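Local coordinates for protein anaphase-promoting complex subunit cut9 (Schizosaccharomyces pombe, PDB 2XPI) that serves as a subunit of the anaphase-promoting complex/cyclosome, the E3 ubiquitin ligase that controls progression through mitosis and G1, and homodimerizes through its N-terminal TPR repeats, at residues 169-179 against 199-210; 45-53 against 191-199. One frame throughout, in Å; residues are numbered along the deposited sequence.

Contact 1 of 2, residues 169-179 against 199-210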
loop_
_atom_site.group_PDB
_atom_site.type_symbol
_atom_site.label_atom_id
_atom_site.label_comp_id
_atom_site.label_asym_id
_atom_site.label_seq_id
_atom_site.Cartn_x
_atom_site.Cartn_y
_atom_site.Cartn_z
ATOM N N ALA A 169 -8.678 12.770 -15.184
ATOM C CA ALA A 169 -9.731 11.762 -15.085
ATOM C C ALA A 169 -11.027 12.198 -15.773
ATOM O O ALA A 169 -11.711 11.383 -16.404
ATOM C CB ALA A 169 -9.992 11.426 -13.644
ATOM N N LEU A 170 -11.368 13.477 -15.660
ATOM C CA LEU A 170 -12.587 13.979 -16.280
ATOM C C LEU A 170 -12.468 14.086 -17.799
ATOM O O LEU A 170 -13.435 13.817 -18.508
ATOM C CB LEU A 170 -12.988 15.318 -15.678
ATOM C CG LEU A 170 -14.302 15.360 -14.902
ATOM C CD1 LEU A 170 -14.699 13.985 -14.373
ATOM C CD2 LEU A 170 -14.207 16.377 -13.778
ATOM N N ASN A 171 -11.294 14.482 -18.297
ATOM C CA ASN A 171 -11.010 14.407 -19.738
ATOM C C ASN A 171 -11.274 13.001 -20.299
ATOM O O ASN A 171 -11.870 12.855 -21.364
ATOM C CB ASN A 171 -9.558 14.810 -20.049
ATOM C CG ASN A 171 -9.304 16.312 -19.887
ATOM O OD1 ASN A 171 -10.210 17.139 -20.053
ATOM N ND2 ASN A 171 -8.059 16.669 -19.566
ATOM N N LEU A 172 -10.824 11.975 -19.572
ATOM C CA LEU A 172 -10.983 10.586 -19.992
ATOM C C LEU A 172 -12.405 10.044 -19.846
ATOM O O LEU A 172 -12.871 9.297 -20.705
ATOM C CB LEU A 172 -10.016 9.678 -19.232
ATOM C CG LEU A 172 -8.681 9.397 -19.910
ATOM C CD1 LEU A 172 -8.036 8.169 -19.303
ATOM C CD2 LEU A 172 -8.898 9.210 -21.416
ATOM N N LEU A 173 -13.083 10.406 -18.756
ATOM C CA LEU A 173 -14.432 9.909 -18.477
ATOM C C LEU A 173 -15.536 10.736 -19.128
ATOM O O LEU A 173 -16.565 10.193 -19.519
ATOM C CB LEU A 173 -14.682 9.893 -16.969
ATOM C CG LEU A 173 -14.385 8.659 -16.110
ATOM C CD1 LEU A 173 -13.573 7.638 -16.874
ATOM C CD2 LEU A 173 -13.685 9.073 -14.802
ATOM N N GLY A 174 -15.328 12.050 -19.228
ATOM C CA GLY A 174 -16.382 12.975 -19.601
ATOM C C GLY A 174 -17.065 13.473 -18.341
ATOM O O GLY A 174 -17.088 12.766 -17.336
ATOM N N GLU A 175 -17.614 14.686 -18.387
ATOM C CA GLU A 175 -18.225 15.313 -17.209
ATOM C C GLU A 175 -19.585 14.706 -16.893
ATOM O O GLU A 175 -20.121 14.865 -15.794
ATOM C CB GLU A 175 -18.362 16.821 -17.417
ATOM C CG GLU A 175 -17.057 17.519 -17.784
ATOM C CD GLU A 175 -16.988 18.948 -17.260
ATOM O OE1 GLU A 175 -16.488 19.832 -17.997
ATOM O OE2 GLU A 175 -17.435 19.189 -16.111
ATOM N N THR A 176 -20.136 14.013 -17.882
ATOM C CA THR A 176 -21.343 13.226 -17.709
ATOM C C THR A 176 -21.237 11.964 -18.571
ATOM O O THR A 176 -20.405 11.880 -19.477
ATOM C CB THR A 176 -22.571 14.020 -18.127
ATOM O OG1 THR A 176 -22.542 14.214 -19.543
ATOM C CG2 THR A 176 -22.596 15.379 -17.421
ATOM N N ASN A 177 -22.082 10.983 -18.276
ATOM C CA ASN A 177 -22.096 9.712 -18.991
ATOM C C ASN A 177 -22.162 9.855 -20.516
ATOM O O ASN A 177 -23.204 10.229 -21.054
ATOM C CB ASN A 177 -23.293 8.888 -18.508
ATOM C CG ASN A 177 -23.347 7.509 -19.131
ATOM O OD1 ASN A 177 -22.382 7.058 -19.738
ATOM N ND2 ASN A 177 -24.479 6.825 -18.975
ATOM N N PRO A 178 -21.059 9.528 -21.218
ATOM C CA PRO A 178 -21.016 9.561 -22.689
ATOM C C PRO A 178 -21.966 8.560 -23.346
ATOM O O PRO A 178 -22.510 8.863 -24.408
ATOM C CB PRO A 178 -19.569 9.175 -23.016
ATOM C CG PRO A 178 -18.814 9.426 -21.780
ATOM C CD PRO A 178 -19.761 9.133 -20.653
ATOM N N PHE A 179 -22.149 7.390 -22.734
ATOM C CA PHE A 179 -23.040 6.369 -23.282
ATOM C C PHE A 179 -24.497 6.629 -22.906
ATOM O O PHE A 179 -25.268 5.692 -22.704
ATOM C CB PHE A 179 -22.612 4.970 -22.827
ATOM C CG PHE A 179 -21.126 4.732 -22.909
ATOM C CD1 PHE A 179 -20.517 4.452 -24.124
ATOM C CD2 PHE A 179 -20.338 4.778 -21.764
ATOM C CE1 PHE A 179 -19.148 4.236 -24.199
ATOM C CE2 PHE A 179 -18.969 4.564 -21.828
ATOM C CZ PHE A 179 -18.371 4.292 -23.048
ATOM N N GLU A 199 -19.652 0.514 -18.239
ATOM C CA GLU A 199 -20.377 1.778 -18.237
ATOM C C GLU A 199 -20.721 2.203 -16.798
ATOM O O GLU A 199 -20.598 3.377 -16.440
ATOM C CB GLU A 199 -21.656 1.684 -19.069
ATOM C CG GLU A 199 -22.438 2.998 -19.107
ATOM C CD GLU A 199 -23.740 2.900 -19.884
ATOM O OE1 GLU A 199 -23.998 1.838 -20.502
ATOM O OE2 GLU A 199 -24.507 3.890 -19.874
ATOM N N ALA A 200 -21.152 1.253 -15.970
ATOM C CA ALA A 200 -21.478 1.576 -14.596
ATOM C C ALA A 200 -20.234 2.055 -13.879
ATOM O O ALA A 200 -20.218 3.143 -13.288
ATOM C CB ALA A 200 -22.038 0.398 -13.910
ATOM N N SER A 201 -19.180 1.252 -13.961
ATOM C CA SER A 201 -17.935 1.506 -13.248
ATOM C C SER A 201 -17.335 2.867 -13.550
ATOM O O SER A 201 -16.726 3.495 -12.685
ATOM C CB SER A 201 -16.918 0.402 -13.555
ATOM O OG SER A 201 -17.410 -0.860 -13.114
ATOM N N MET A 202 -17.497 3.335 -14.777
ATOM C CA MET A 202 -16.966 4.646 -15.118
ATOM C C MET A 202 -17.810 5.819 -14.547
ATOM O O MET A 202 -17.271 6.890 -14.254
ATOM C CB MET A 202 -16.742 4.761 -16.633
ATOM C CG MET A 202 -15.665 3.820 -17.152
ATOM S SD MET A 202 -15.147 4.184 -18.843
ATOM C CE MET A 202 -16.393 3.364 -19.821
ATOM N N CYS A 203 -19.118 5.614 -14.377
ATOM C CA CYS A 203 -19.961 6.619 -13.710
ATOM C C CYS A 203 -19.601 6.665 -12.240
ATOM O O CYS A 203 -19.679 7.719 -11.619
ATOM C CB CYS A 203 -21.453 6.294 -13.821
ATOM S SG CYS A 203 -22.221 6.554 -15.437
ATOM N N TYR A 204 -19.230 5.512 -11.684
ATOM C CA TYR A 204 -18.820 5.458 -10.297
ATOM C C TYR A 204 -17.556 6.268 -10.176
ATOM O O TYR A 204 -17.367 7.022 -9.215
ATOM C CB TYR A 204 -18.556 4.021 -9.848
ATOM C CG TYR A 204 -17.745 3.948 -8.571
ATOM C CD1 TYR A 204 -18.319 4.237 -7.348
ATOM C CD2 TYR A 204 -16.396 3.611 -8.598
ATOM C CE1 TYR A 204 -17.580 4.185 -6.189
ATOM C CE2 TYR A 204 -15.648 3.555 -7.442
ATOM C CZ TYR A 204 -16.242 3.843 -6.242
ATOM O OH TYR A 204 -15.496 3.791 -5.077
ATOM N N LEU A 205 -16.689 6.112 -11.168
ATOM C CA LEU A 205 -15.395 6.765 -11.141
ATOM C C LEU A 205 -15.641 8.254 -11.244
ATOM O O LEU A 205 -15.067 9.051 -10.498
ATOM C CB LEU A 205 -14.541 6.282 -12.301
ATOM C CG LEU A 205 -13.123 5.795 -11.999
ATOM C CD1 LEU A 205 -13.020 5.051 -10.674
ATOM C CD2 LEU A 205 -12.660 4.928 -13.158
ATOM N N ARG A 206 -16.528 8.624 -12.158
ATOM C CA ARG A 206 -16.920 10.020 -12.304
ATOM C C ARG A 206 -17.512 10.563 -11.008
ATOM O O ARG A 206 -17.318 11.726 -10.674
ATOM C CB ARG A 206 -17.903 10.195 -13.448
ATOM C CG ARG A 206 -17.438 11.229 -14.431
ATOM C CD ARG A 206 -18.591 11.780 -15.201
ATOM N NE ARG A 206 -19.501 10.698 -15.474
ATOM C CZ ARG A 206 -19.236 9.705 -16.309
ATOM N NH1 ARG A 206 -18.091 9.669 -16.980
ATOM N NH2 ARG A 206 -20.133 8.750 -16.481
ATOM N N GLY A 207 -18.233 9.716 -10.283
ATOM C CA GLY A 207 -18.756 10.089 -8.987
ATOM C C GLY A 207 -17.626 10.403 -8.021
ATOM O O GLY A 207 -17.689 11.396 -7.300
ATOM N N GLN A 208 -16.589 9.562 -8.010
ATOM C CA GLN A 208 -15.446 9.746 -7.110
ATOM C C GLN A 208 -14.725 11.066 -7.345
ATOM O O GLN A 208 -14.239 11.702 -6.407
ATOM C CB GLN A 208 -14.449 8.621 -7.307
ATOM C CG GLN A 208 -14.884 7.305 -6.729
ATOM C CD GLN A 208 -14.709 7.268 -5.236
ATOM O OE1 GLN A 208 -15.289 8.067 -4.513
ATOM N NE2 GLN A 208 -13.889 6.342 -4.763
ATOM N N VAL A 209 -14.629 11.456 -8.614
ATOM C CA VAL A 209 -13.993 12.711 -8.991
ATOM C C VAL A 209 -14.812 13.875 -8.433
ATOM O O VAL A 209 -14.299 14.731 -7.706
ATOM C CB VAL A 209 -13.878 12.852 -10.540
ATOM C CG1 VAL A 209 -13.567 14.288 -10.927
ATOM C CG2 VAL A 209 -12.830 11.910 -11.095
ATOM N N TYR A 210 -16.098 13.897 -8.775
ATOM C CA TYR A 210 -16.982 14.972 -8.340
ATOM C C TYR A 210 -17.014 15.143 -6.828
ATOM O O TYR A 210 -17.161 16.252 -6.334
ATOM C CB TYR A 210 -18.382 14.775 -8.901
ATOM C CG TYR A 210 -18.485 15.266 -10.317
ATOM C CD1 TYR A 210 -17.903 16.470 -10.688
ATOM C CD2 TYR A 210 -19.169 14.547 -11.281
ATOM C CE1 TYR A 210 -17.990 16.933 -11.968
ATOM C CE2 TYR A 210 -19.262 15.013 -12.573
ATOM C CZ TYR A 210 -18.665 16.202 -12.905
ATOM O OH TYR A 210 -18.749 16.673 -14.187
#
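L173 and R206 face each other where helix 169-173 runs nearly antiparallel to helix 199-210, their axes 152° apart and 10.3 Å at closest approach. This is the junction between TPR 3 and TPR 4 of a tetratricopeptide superhelix. Beyond G174, residues 175-179 continue alongside the second helix. V209 sends its two methyls to different partners, CG1 to L170 CD2 (3.6 Å) and CG2 to A169 CB. L173 lays CD2 across L205 CB at 3.8 Å. The guanidinium of R206 lies flat beneath the loop backbone, with T176 C 3.7 Å above the centre of its plane, and its side chain approaches a bound gold cyanide ion. Were R206 replaced by an alanine, the flat group under T176 and N177 would be gone and a gap would probably open beside L173. Y210 OH gives its proton to a lone pair of E175 O at 2.8 Å, and R218 serves both Y210 OH and the E175 carboxylate. With CG anti to the backbone N (chi1 -176°), N177 directs ND2 at the anti lone pair of E199 OE2, 3.1 Å and nearly straight at 169°; E225 also accepts from ND2. M202 CE abuts the F179 ring edge, 3.5 Å from CE2.

Contact 2 of 2, residues 45-53 against 191-199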
loop_
_atom_site.group_PDB
_atom_site.type_symbol
_atom_site.label_atom_id
_atom_site.label_comp_id
_atom_site.label_asym_id
_atom_site.label_seq_id
_atom_site.Cartn_x
_atom_site.Cartn_y
_atom_site.Cartn_z
ATOM N N ASN A 45 -19.829 -3.052 -25.786
ATOM C CA ASN A 45 -18.445 -2.668 -25.499
ATOM C C ASN A 45 -18.258 -2.217 -24.041
ATOM O O ASN A 45 -17.640 -2.921 -23.221
ATOM C CB ASN A 45 -17.975 -1.564 -26.458
ATOM C CG ASN A 45 -16.449 -1.560 -26.661
ATOM O OD1 ASN A 45 -15.705 -2.283 -25.980
ATOM N ND2 ASN A 45 -15.981 -0.744 -27.608
ATOM N N SER A 46 -18.789 -1.037 -23.724
ATOM C CA SER A 46 -18.822 -0.581 -22.347
ATOM C C SER A 46 -19.972 -1.285 -21.636
ATOM O O SER A 46 -20.204 -1.087 -20.450
ATOM C CB SER A 46 -18.996 0.933 -22.281
ATOM O OG SER A 46 -20.321 1.296 -22.630
ATOM N N GLN A 47 -20.696 -2.107 -22.384
ATOM C CA GLN A 47 -21.779 -2.901 -21.832
ATOM C C GLN A 47 -21.234 -4.172 -21.211
ATOM O O GLN A 47 -21.966 -4.912 -20.570
ATOM C CB GLN A 47 -22.785 -3.279 -22.924
ATOM C CG GLN A 47 -23.422 -2.103 -23.619
ATOM C CD GLN A 47 -23.911 -1.070 -22.632
ATOM O OE1 GLN A 47 -24.878 -1.297 -21.904
ATOM N NE2 GLN A 47 -23.227 0.067 -22.584
ATOM N N LEU A 48 -19.952 -4.444 -21.409
ATOM C CA LEU A 48 -19.377 -5.639 -20.815
ATOM C C LEU A 48 -18.406 -5.294 -19.672
ATOM O O LEU A 48 -18.151 -4.120 -19.382
ATOM C CB LEU A 48 -18.704 -6.509 -21.888
ATOM C CG LEU A 48 -19.564 -7.034 -23.061
ATOM C CD1 LEU A 48 -18.705 -7.747 -24.105
ATOM C CD2 LEU A 48 -20.703 -7.943 -22.589
ATOM N N SER A 49 -17.881 -6.329 -19.018
ATOM C CA SER A 49 -16.939 -6.156 -17.912
ATOM C C SER A 49 -15.621 -6.844 -18.232
ATOM O O SER A 49 -15.374 -7.220 -19.366
ATOM C CB SER A 49 -17.519 -6.744 -16.623
ATOM O OG SER A 49 -17.667 -8.152 -16.732
ATOM N N THR A 50 -14.769 -7.023 -17.237
ATOM C CA THR A 50 -13.499 -7.671 -17.503
ATOM C C THR A 50 -13.661 -9.167 -17.769
ATOM O O THR A 50 -12.846 -9.758 -18.449
ATOM C CB THR A 50 -12.486 -7.428 -16.387
ATOM O OG1 THR A 50 -13.015 -7.912 -15.144
ATOM C CG2 THR A 50 -12.219 -5.946 -16.278
ATOM N N LEU A 51 -14.719 -9.771 -17.248
ATOM C CA LEU A 51 -14.973 -11.173 -17.517
ATOM C C LEU A 51 -14.794 -11.495 -18.994
ATOM O O LEU A 51 -14.258 -12.544 -19.335
ATOM C CB LEU A 51 -16.371 -11.571 -17.037
ATOM C CG LEU A 51 -16.574 -11.432 -15.525
ATOM C CD1 LEU A 51 -17.909 -12.035 -15.095
ATOM C CD2 LEU A 51 -15.407 -12.091 -14.786
ATOM N N THR A 52 -15.228 -10.589 -19.866
ATOM C CA THR A 52 -15.087 -10.761 -21.318
ATOM C C THR A 52 -13.622 -10.831 -21.810
ATOM O O THR A 52 -13.331 -11.485 -22.804
ATOM C CB THR A 52 -15.847 -9.655 -22.083
ATOM O OG1 THR A 52 -17.238 -9.977 -22.132
ATOM C CG2 THR A 52 -15.347 -9.538 -23.508
ATOM N N ILE A 53 -12.718 -10.161 -21.100
ATOM C CA ILE A 53 -11.290 -10.137 -21.407
ATOM C C ILE A 53 -10.500 -11.179 -20.623
ATOM O O ILE A 53 -9.285 -11.220 -20.708
ATOM C CB ILE A 53 -10.627 -8.823 -20.937
ATOM C CG1 ILE A 53 -11.375 -7.586 -21.378
ATOM C CG2 ILE A 53 -9.208 -8.708 -21.467
ATOM C CD1 ILE A 53 -10.688 -6.356 -20.831
ATOM N N MET A 191 -24.280 -7.687 -24.644
ATOM C CA MET A 191 -25.404 -7.581 -23.707
ATOM C C MET A 191 -25.006 -7.702 -22.219
ATOM O O MET A 191 -25.002 -6.694 -21.504
ATOM C CB MET A 191 -26.526 -8.574 -24.072
ATOM C CG MET A 191 -26.150 -10.063 -24.017
ATOM S SD MET A 191 -24.964 -10.568 -25.275
ATOM C CE MET A 191 -25.794 -10.029 -26.766
ATOM N N GLN A 192 -24.679 -8.920 -21.765
ATOM C CA GLN A 192 -24.296 -9.180 -20.362
ATOM C C GLN A 192 -23.383 -10.413 -20.183
ATOM O O GLN A 192 -23.712 -11.501 -20.647
ATOM C CB GLN A 192 -25.545 -9.343 -19.477
ATOM C CG GLN A 192 -26.190 -8.036 -19.000
ATOM C CD GLN A 192 -27.399 -8.261 -18.099
ATOM O OE1 GLN A 192 -27.513 -9.287 -17.419
ATOM N NE2 GLN A 192 -28.311 -7.296 -18.092
ATOM N N ASP A 193 -22.264 -10.244 -19.479
ATOM C CA ASP A 193 -21.296 -11.326 -19.275
ATOM C C ASP A 193 -21.151 -11.850 -17.833
ATOM O O ASP A 193 -20.443 -12.830 -17.601
ATOM C CB ASP A 193 -19.916 -10.900 -19.785
ATOM C CG ASP A 193 -19.334 -9.748 -18.990
ATOM O OD1 ASP A 193 -19.784 -9.523 -17.841
ATOM O OD2 ASP A 193 -18.430 -9.063 -19.515
ATOM N N GLY A 194 -21.790 -11.195 -16.866
ATOM C CA GLY A 194 -21.777 -11.674 -15.499
ATOM C C GLY A 194 -21.128 -10.693 -14.536
ATOM O O GLY A 194 -21.323 -10.793 -13.324
ATOM N N GLY A 195 -20.340 -9.762 -15.078
ATOM C CA GLY A 195 -19.680 -8.737 -14.281
ATOM C C GLY A 195 -20.398 -7.406 -14.335
ATOM O O GLY A 195 -21.452 -7.306 -14.971
ATOM N N ILE A 196 -19.849 -6.403 -13.644
ATOM C CA ILE A 196 -20.379 -5.027 -13.640
ATOM C C ILE A 196 -20.143 -4.370 -14.995
ATOM O O ILE A 196 -19.024 -4.391 -15.492
ATOM C CB ILE A 196 -19.640 -4.110 -12.637
ATOM C CG1 ILE A 196 -19.291 -4.819 -11.315
ATOM C CG2 ILE A 196 -20.392 -2.786 -12.455
ATOM C CD1 ILE A 196 -20.391 -5.527 -10.718
ATOM N N LYS A 197 -21.165 -3.763 -15.593
ATOM C CA LYS A 197 -20.967 -3.138 -16.903
ATOM C C LYS A 197 -19.951 -2.043 -16.748
ATOM O O LYS A 197 -20.081 -1.220 -15.872
ATOM C CB LYS A 197 -22.262 -2.549 -17.438
ATOM C CG LYS A 197 -23.344 -3.567 -17.704
ATOM C CD LYS A 197 -24.409 -2.970 -18.578
ATOM C CE LYS A 197 -25.472 -4.001 -18.898
ATOM N NZ LYS A 197 -26.344 -3.553 -20.026
ATOM N N LEU A 198 -18.925 -2.034 -17.586
ATOM C CA LEU A 198 -17.901 -1.009 -17.472
ATOM C C LEU A 198 -18.517 0.397 -17.559
ATOM O O LEU A 198 -17.983 1.365 -16.996
ATOM C CB LEU A 198 -16.792 -1.225 -18.505
ATOM C CG LEU A 198 -15.776 -2.315 -18.148
ATOM C CD1 LEU A 198 -14.836 -2.616 -19.314
ATOM C CD2 LEU A 198 -14.977 -1.928 -16.903
ATOM N N GLU A 199 -19.652 0.514 -18.239
ATOM C CA GLU A 199 -20.377 1.778 -18.237
ATOM C C GLU A 199 -20.721 2.203 -16.798
ATOM O O GLU A 199 -20.598 3.377 -16.440
ATOM C CB GLU A 199 -21.656 1.684 -19.069
ATOM C CG GLU A 199 -22.438 2.998 -19.107
ATOM C CD GLU A 199 -23.740 2.900 -19.884
ATOM O OE1 GLU A 199 -23.998 1.838 -20.502
ATOM O OE2 GLU A 199 -24.507 3.890 -19.874
#
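The D193 carboxylate takes both the backbone N and the OG of S49: S49 N reaches D193 OD2 at 2.8 Å (169°) and S49 OG reaches OD1 at 2.8 Å, each on the syn side of its oxygen and more than 20° out of the carboxylate plane. T52, crossing D193 at about a right angle, uses OG1 to fill the anti lone pair of OD2 at 3.0 Å. Since G195 N also donates to OD1, each oxygen has two donors, which fixes the rotation of the group and probably stabilises its negative charge. The first torsion of D193, chi1 65°, sets CG between the backbone N and carbonyl carbon, from where OD1 can bend back to G195. L51 lies along this turn, its CD1 3.3 Å from G195 N.

At the other end, Q47 and E199 run side by side with amide and carboxylate planes 65° apart. Q47 NE2 donates to E199 OE1 (2.8 Å), while the amide oxygen OE1 of Q47 accepts from K197 NZ. The backbone adds two bonds: L198 N to L48 O, and E199 N to S46 O at 2.8 Å. D93 of the second subunit bonds T50 OG1, and Q97 of that subunit bonds I196 O. The D193-G195 loop is an Asx turn, followed by a helix start at N-cap K197 whose first N-H groups are taken up by the carbonyls of the N-terminal segment.

Overall arrangement
Contacts 1 and 2 lie about 16 Å apart, centre to centre, on the same side of the chain's centre, and meet on helix 198-212. Residue E199 belongs to both, with one carboxylate oxygen serving each. Along the chain the segments interleave, in the order 45-53, 169-179, 191-199, 199-210; with TPRs 1-3 lying between it and TPR 4 in sequence, the N-terminal loop segment 45-53 joins the start of TPR 4. Direct touches complete the link: F179 CD1 packs 3.5 Å from S46 OG, and S201 OG lies 3.6 Å from I196 CG2. Both contacts touch the second subunit, contact 1 at S201 and contact 2 more widely, consistent with TPRs 1-7 mediating homodimerization.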